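Local coordinates for protein 3-hydroxyadipyl-CoA dehydrogenase (Escherichia coli, PDB 3MOG) that catalyses the NAD-dependent oxidation of 3-hydroxyadipyl-CoA to 3-oxoadipyl-CoA in phenylacetate degradation, working as a homotrimer, at residues Ala127-Ile132 with Glu136-Leu141; Ala101-Leu106 with Leu116-Ser121; Ile123-Ile128 with Cys183-Gly188. One frame throughout, in Å; residues are numbered along the deposited sequence. Where two conformers were deposited one is given.

Contact 1. Residues Ala127-Ile132 with Glu136-Leu141; sequences AIAAEI and ERVAGL
The guanidinium of Arg137 is the flat group that meets the other segment, and Ile132 comes to it obliquely with the methyl CD1. Ile132 CD1 lies 3.8 Å from Arg137 NE and 3.9 Å from Arg137 NH2. Arg137, in the 3-10 turn just before the strand, holds CG between its backbone N and carbonyl carbon (chi1 43°), and a second bend (chi2 71°) turns its end back to Ile132. NE and NH1 are engaged outside the pair, NE with Asn134 O and NH1 with Thr114 O, which together fix the rotation of the group, so Ile132 meets it by van der Waals contact alone. Val138 is the centre of the apolar packing, with its CB directed at 127-132 and its two methyls serving different partners. Val138 CG2 lies 3.6 Å from Ile132 CD1 and 3.8 Å from Ile132 CG1, the two side chains crossing at a slant. Val138 CG1, anti to the backbone N (chi1 -168°), lies by Ala129 CB and reaches Ile128 CG2 at 4.2 Å. Between these two isoleucines the small Ala129 lets the backbones come close: its CB sits 3.7 Å from Val138 CB, and Ala129 CA and Val138 CA are 6.0 Å apart. Phe103 of helix 96-109 packs on Ile128, Ile132 and Val138 alike, completing the buried cluster. No hydrogen bond joins 127-132 to 136-141; strand 138-143 is held by backbone bonds to its neighbour 115-118, such as those of Ala139 with Leu116 and Thr118. A short helix followed by a loop and a 3-10 turn into the next parallel strand, with apolar side chains sealing it against the sheet, is the second half of a beta-alpha-beta crossover in a Rossmann-type NAD-binding domain.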
# COMPACT_ATOMS: atom_id res chain seq x y z
N ALA C 127 -15.54 15.89 10.34
CA ALA C 127 -15.61 15.12 11.58
C ALA C 127 -15.82 16.01 12.80
O ALA C 127 -16.46 15.60 13.77
CB ALA C 127 -14.38 14.25 11.75
N ILE C 128 -15.26 17.23 12.76
CA ILE C 128 -15.49 18.23 13.81
C ILE C 128 -16.96 18.65 13.78
O ILE C 128 -17.62 18.70 14.83
CB ILE C 128 -14.57 19.47 13.64
CG1 ILE C 128 -13.13 19.10 13.99
CG2 ILE C 128 -15.03 20.65 14.52
CD1 ILE C 128 -12.10 20.04 13.38
N ALA C 129 -17.47 18.89 12.57
CA ALA C 129 -18.80 19.46 12.36
C ALA C 129 -19.92 18.43 12.38
O ALA C 129 -21.09 18.78 12.19
CB ALA C 129 -18.83 20.20 11.04
N ALA C 130 -19.54 17.18 12.61
CA ALA C 130 -20.41 16.02 12.45
C ALA C 130 -21.67 16.05 13.33
O ALA C 130 -22.79 15.95 12.82
CB ALA C 130 -19.62 14.71 12.67
N GLU C 131 -21.48 16.23 14.63
CA GLU C 131 -22.58 16.09 15.59
C GLU C 131 -23.11 17.43 16.11
O GLU C 131 -24.02 17.46 16.94
CB GLU C 131 -22.17 15.19 16.76
CG GLU C 131 -21.54 13.86 16.35
CD GLU C 131 -21.54 12.84 17.47
OE1 GLU C 131 -22.64 12.42 17.89
OE2 GLU C 131 -20.44 12.45 17.93
N ILE C 132 -22.55 18.54 15.61
CA ILE C 132 -22.88 19.85 16.16
C ILE C 132 -24.06 20.52 15.44
O ILE C 132 -24.34 20.21 14.28
CB ILE C 132 -21.62 20.79 16.32
CG1 ILE C 132 -21.37 21.65 15.08
CG2 ILE C 132 -20.39 19.99 16.76
CD1 ILE C 132 -21.87 23.08 15.22
N GLU C 136 -23.29 23.94 9.11
CA GLU C 136 -23.00 24.83 7.99
C GLU C 136 -22.12 26.03 8.33
O GLU C 136 -21.53 26.64 7.43
CB GLU C 136 -24.31 25.33 7.41
CG GLU C 136 -25.48 25.23 8.40
CD GLU C 136 -26.36 26.46 8.43
OE1 GLU C 136 -26.62 27.05 7.36
OE2 GLU C 136 -26.79 26.84 9.54
N ARG C 137 -22.05 26.40 9.60
CA ARG C 137 -21.23 27.55 9.98
C ARG C 137 -19.92 27.11 10.61
O ARG C 137 -19.19 27.92 11.18
CB ARG C 137 -21.99 28.57 10.86
CG ARG C 137 -22.88 27.99 11.97
CD ARG C 137 -22.06 27.39 13.09
NE ARG C 137 -22.87 26.59 14.00
CZ ARG C 137 -23.32 27.03 15.17
NH1 ARG C 137 -23.05 28.26 15.58
NH2 ARG C 137 -24.04 26.22 15.94
N VAL C 138 -19.65 25.81 10.54
CA VAL C 138 -18.35 25.26 10.91
C VAL C 138 -17.46 25.25 9.66
O VAL C 138 -17.91 24.91 8.57
CB VAL C 138 -18.46 23.85 11.50
CG1 VAL C 138 -17.15 23.42 12.14
CG2 VAL C 138 -19.58 23.78 12.53
N ALA C 139 -16.20 25.65 9.84
CA ALA C 139 -15.24 25.77 8.75
C ALA C 139 -13.83 25.78 9.33
O ALA C 139 -13.67 25.91 10.52
CB ALA C 139 -15.48 27.05 7.94
N GLY C 140 -12.83 25.64 8.48
CA GLY C 140 -11.44 25.75 8.92
C GLY C 140 -10.93 27.13 8.57
O GLY C 140 -11.23 27.65 7.51
N LEU C 141 -10.18 27.72 9.49
CA LEU C 141 -9.51 28.97 9.22
C LEU C 141 -8.06 28.75 9.63
O LEU C 141 -7.68 28.92 10.79
CB LEU C 141 -10.18 30.12 9.99
CG LEU C 141 -10.09 31.55 9.44
CD1 LEU C 141 -10.73 31.64 8.08
CD2 LEU C 141 -10.74 32.55 10.39

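Contact 2. Residues Ala101-Leu106 with Leu116-Ser121; sequences ALFAQL and LTTNTS
Phe103 and Leu106 of helix 96-109 pack against Leu116 of strand 115-118 in a helix-on-sheet contact, within a beta-alpha-beta unit of the Rossmann-type NAD-binding domain. Helix and strand run nearly antiparallel (161°), their axes 10.2 Å apart at the closest. Phe103 reaches across to the strand with the edge of its ring. Phe103 CE1 touches Leu116 CB at 3.6 Å, and the Leu116 carbonyl oxygen lies in the ring plane, 3.6 Å from Phe103 CE1. One residue on, Thr117 O approaches the same rim, 3.5 Å from Phe103 CZ, while Thr118 CB meets Phe103 CZ obliquely at 4.0 Å. Leu116 holds CG anti to its carbonyl carbon (chi1 -64°), which carries CD2 to within 4.1 Å of Leu106 CB, a looser touch. Beyond the ring, Thr118 OG1 accepts from Thr120 N at 3.1 Å, an ST turn that bends the chain as it leaves the strand; the same oxygen also bonds to Glu90 OE1. Helix and strand are thus joined without a hydrogen bond: apolar burial holds them, and the weakly positive ring C-H groups facing two carbonyl oxygens probably add a small electrostatic attraction.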
# COMPACT_ATOMS: atom_id res chain seq x y z
N ALA C 101 -15.88 17.72 21.50
CA ALA C 101 -16.44 18.17 22.79
C ALA C 101 -16.51 19.70 22.91
O ALA C 101 -17.51 20.24 23.38
CB ALA C 101 -15.64 17.57 23.96
N LEU C 102 -15.44 20.38 22.48
CA LEU C 102 -15.40 21.85 22.48
C LEU C 102 -16.47 22.45 21.58
O LEU C 102 -17.18 23.37 21.99
CB LEU C 102 -14.01 22.36 22.08
CG LEU C 102 -13.63 23.84 22.14
CD1 LEU C 102 -14.20 24.58 23.37
CD2 LEU C 102 -12.12 23.96 22.13
N PHE C 103 -16.61 21.92 20.36
CA PHE C 103 -17.53 22.50 19.39
C PHE C 103 -18.99 22.21 19.72
O PHE C 103 -19.88 23.01 19.40
CB PHE C 103 -17.19 22.05 17.96
CG PHE C 103 -16.18 22.93 17.28
CD1 PHE C 103 -16.57 23.81 16.28
CD2 PHE C 103 -14.83 22.88 17.63
CE1 PHE C 103 -15.64 24.62 15.64
CE2 PHE C 103 -13.90 23.69 17.01
CZ PHE C 103 -14.30 24.57 16.01
N ALA C 104 -19.22 21.08 20.38
CA ALA C 104 -20.52 20.75 20.94
C ALA C 104 -20.93 21.78 22.00
O ALA C 104 -22.06 22.27 22.00
CB ALA C 104 -20.50 19.34 21.53
N GLN C 105 -19.99 22.13 22.87
CA GLN C 105 -20.23 23.15 23.89
C GLN C 105 -20.49 24.55 23.30
O GLN C 105 -21.33 25.29 23.81
CB GLN C 105 -19.07 23.18 24.89
CG GLN C 105 -19.46 23.68 26.27
CD GLN C 105 -18.35 23.55 27.31
OE1 GLN C 105 -18.56 23.82 28.49
NE2 GLN C 105 -17.16 23.12 26.87
N LEU C 106 -19.78 24.90 22.22
CA LEU C 106 -19.96 26.20 21.56
C LEU C 106 -21.25 26.28 20.76
O LEU C 106 -21.73 27.37 20.47
CB LEU C 106 -18.78 26.52 20.64
CG LEU C 106 -17.36 26.66 21.20
CD1 LEU C 106 -16.39 26.56 20.05
CD2 LEU C 106 -17.17 27.98 21.94
N LEU C 116 -18.01 29.16 13.50
CA LEU C 116 -17.23 28.35 14.41
C LEU C 116 -16.07 27.73 13.65
O LEU C 116 -16.25 26.82 12.86
CB LEU C 116 -18.08 27.25 15.05
CG LEU C 116 -19.25 27.63 15.97
CD1 LEU C 116 -19.90 26.36 16.54
CD2 LEU C 116 -18.78 28.56 17.07
N THR C 117 -14.88 28.25 13.87
CA THR C 117 -13.78 27.79 13.05
C THR C 117 -12.67 27.19 13.87
O THR C 117 -12.57 27.41 15.08
CB THR C 117 -13.23 28.92 12.17
OG1 THR C 117 -12.63 29.92 12.99
CG2 THR C 117 -14.33 29.55 11.34
N THR C 118 -11.84 26.40 13.20
CA THR C 118 -10.67 25.83 13.83
C THR C 118 -9.41 26.10 13.00
O THR C 118 -9.46 26.15 11.77
CB THR C 118 -10.84 24.31 14.10
OG1 THR C 118 -9.62 23.76 14.58
CG2 THR C 118 -11.25 23.60 12.86
N ASN C 119 -8.30 26.29 13.71
CA ASN C 119 -6.99 26.51 13.10
C ASN C 119 -6.31 25.19 12.75
O ASN C 119 -5.20 25.19 12.27
CB ASN C 119 -6.09 27.34 14.05
CG ASN C 119 -4.68 27.59 13.49
OD1 ASN C 119 -4.51 27.96 12.33
ND2 ASN C 119 -3.67 27.35 14.31
N THR C 120 -6.98 24.07 12.99
CA THR C 120 -6.31 22.77 12.83
C THR C 120 -5.74 22.51 11.44
O THR C 120 -6.30 22.96 10.44
CB THR C 120 -7.20 21.57 13.23
OG1 THR C 120 -6.37 20.40 13.33
CG2 THR C 120 -8.30 21.30 12.22
N SER C 121 -4.61 21.81 11.41
CA SER C 121 -3.95 21.40 10.17
C SER C 121 -4.21 19.94 9.87
O SER C 121 -3.96 19.48 8.76
CB SER C 121 -2.44 21.57 10.30
OG SER C 121 -2.09 22.86 10.73

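Contact 3. Residues Ile123-Ile128 with Cys183-Gly188; sequences ISITAI and CHSTPG
Ser185 and Ile125 meet at the N terminus of helix 125-128 in the Rossmann-type domain, where Ser124 is the N-cap and Ser185, just past edge strand 179-184, takes one of the N-H groups of the first turn. The tight part is one nearly straight bond: Ile125 N donates to Ser185 OG at 3.0 Å and 171°. Ser185 reaches it by holding OG anti to its own backbone N (chi1 -162°), from the centre of an inverse gamma turn. Ile125 CG1 lies 3.4 Å from Ser185 OG, and Val156 packs on both side chains. Around this bond the fit loosens. Ser124, partly exposed, keeps its OG 3.9 Å from Ser185 OG and spends it on a weak capping bond from Ala127 N; Thr126 comes no nearer than 4.3 Å, OG1 to Ser185 CB, and bonds instead to Leu159 N. On this side Glu267 of the second subunit packs on Ser124. An alanine in place of Ser185 would keep the CB against Ile125, but the amide of Ile125 would probably be left without its acceptor at the helix start. Ser185 CB, for its part, stands 3.9 Å from Ile125 CG1.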
# COMPACT_ATOMS: atom_id res chain seq x y z
N ILE C 123 -6.96 17.73 11.46
CA ILE C 123 -8.26 17.12 11.70
C ILE C 123 -9.26 17.53 10.63
O ILE C 123 -9.27 18.68 10.19
CB ILE C 123 -8.79 17.49 13.11
CG1 ILE C 123 -7.79 17.06 14.20
CG2 ILE C 123 -10.14 16.87 13.37
CD1 ILE C 123 -7.46 15.55 14.24
N SER C 124 -10.09 16.57 10.22
CA SER C 124 -11.19 16.82 9.30
C SER C 124 -12.20 17.79 9.87
O SER C 124 -12.62 17.65 11.02
CB SER C 124 -11.90 15.51 8.95
OG SER C 124 -13.02 15.76 8.11
N ILE C 125 -12.60 18.76 9.05
CA ILE C 125 -13.64 19.72 9.41
C ILE C 125 -14.96 18.97 9.53
O ILE C 125 -15.72 19.18 10.47
CB ILE C 125 -13.78 20.84 8.35
CG1 ILE C 125 -12.44 21.57 8.11
CG2 ILE C 125 -14.88 21.82 8.73
CD1 ILE C 125 -11.71 22.05 9.36
N THR C 126 -15.20 18.09 8.56
CA THR C 126 -16.39 17.25 8.50
C THR C 126 -16.62 16.45 9.78
O THR C 126 -17.74 16.37 10.27
CB THR C 126 -16.31 16.31 7.27
OG1 THR C 126 -15.98 17.09 6.12
CG2 THR C 126 -17.64 15.62 7.02
N ALA C 127 -15.54 15.89 10.34
CA ALA C 127 -15.61 15.12 11.58
C ALA C 127 -15.82 16.01 12.80
O ALA C 127 -16.46 15.60 13.77
CB ALA C 127 -14.38 14.25 11.75
N ILE C 128 -15.26 17.23 12.76
CA ILE C 128 -15.49 18.23 13.81
C ILE C 128 -16.96 18.65 13.78
O ILE C 128 -17.62 18.70 14.83
CB ILE C 128 -14.57 19.47 13.64
CG1 ILE C 128 -13.13 19.10 13.99
CG2 ILE C 128 -15.03 20.65 14.52
CD1 ILE C 128 -12.10 20.04 13.38
N CYS C 183 -10.18 25.72 -0.00
CA CYS C 183 -9.93 24.32 -0.26
C CYS C 183 -10.91 23.47 0.54
O CYS C 183 -11.48 23.93 1.51
CB CYS C 183 -8.49 23.92 0.08
SG CYS C 183 -8.10 23.87 1.81
N HIS C 184 -11.13 22.23 0.10
CA HIS C 184 -12.00 21.29 0.80
C HIS C 184 -11.21 20.61 1.90
O HIS C 184 -9.97 20.69 1.93
CB HIS C 184 -12.57 20.25 -0.17
CG HIS C 184 -13.82 19.60 0.32
ND1 HIS C 184 -15.02 20.27 0.43
CD2 HIS C 184 -14.07 18.33 0.72
CE1 HIS C 184 -15.94 19.45 0.89
NE2 HIS C 184 -15.39 18.26 1.07
N SER C 185 -11.91 19.94 2.80
CA SER C 185 -11.28 19.29 3.93
C SER C 185 -10.66 17.94 3.56
O SER C 185 -11.09 16.89 4.03
CB SER C 185 -12.29 19.13 5.07
OG SER C 185 -11.59 18.89 6.27
N THR C 186 -9.63 17.98 2.73
CA THR C 186 -8.92 16.77 2.33
C THR C 186 -7.56 16.78 3.03
O THR C 186 -7.07 17.85 3.41
CB THR C 186 -8.77 16.74 0.79
OG1 THR C 186 -8.11 17.94 0.36
CG2 THR C 186 -10.14 16.64 0.13
N PRO C 187 -6.95 15.59 3.21
CA PRO C 187 -5.69 15.48 3.96
C PRO C 187 -4.60 16.42 3.46
O PRO C 187 -4.25 16.39 2.28
CB PRO C 187 -5.25 14.04 3.71
CG PRO C 187 -6.51 13.31 3.39
CD PRO C 187 -7.40 14.28 2.71
N GLY C 188 -4.06 17.23 4.38
CA GLY C 188 -2.94 18.13 4.12
C GLY C 188 -3.34 19.45 3.48
O GLY C 188 -2.49 20.26 3.16

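Overall arrangement
Going from the N terminus, helix 96-109 comes first, and contact 2 closes the short loop from it into strand 115-118. The chain then turns into helix 125-128, from which two contacts start. Contact 1 closes first, as strand 138-143 enters the sheet beside 115-118; contact 3 closes only after strand 179-184, so contact 1 lies within the long loop of contact 3, the two overlapping at Ala127 and Ile128. Contact 2 stands before both, in series. In space they join: Ile128 CG2 packs against Phe103 CG, Thr118 CG2 touches Ile125 and Ile128, and Ile125 CD1 lies against Gly140. Together they tie two neighbouring helices to the sheet, from 115-118 to its edge at 179-184.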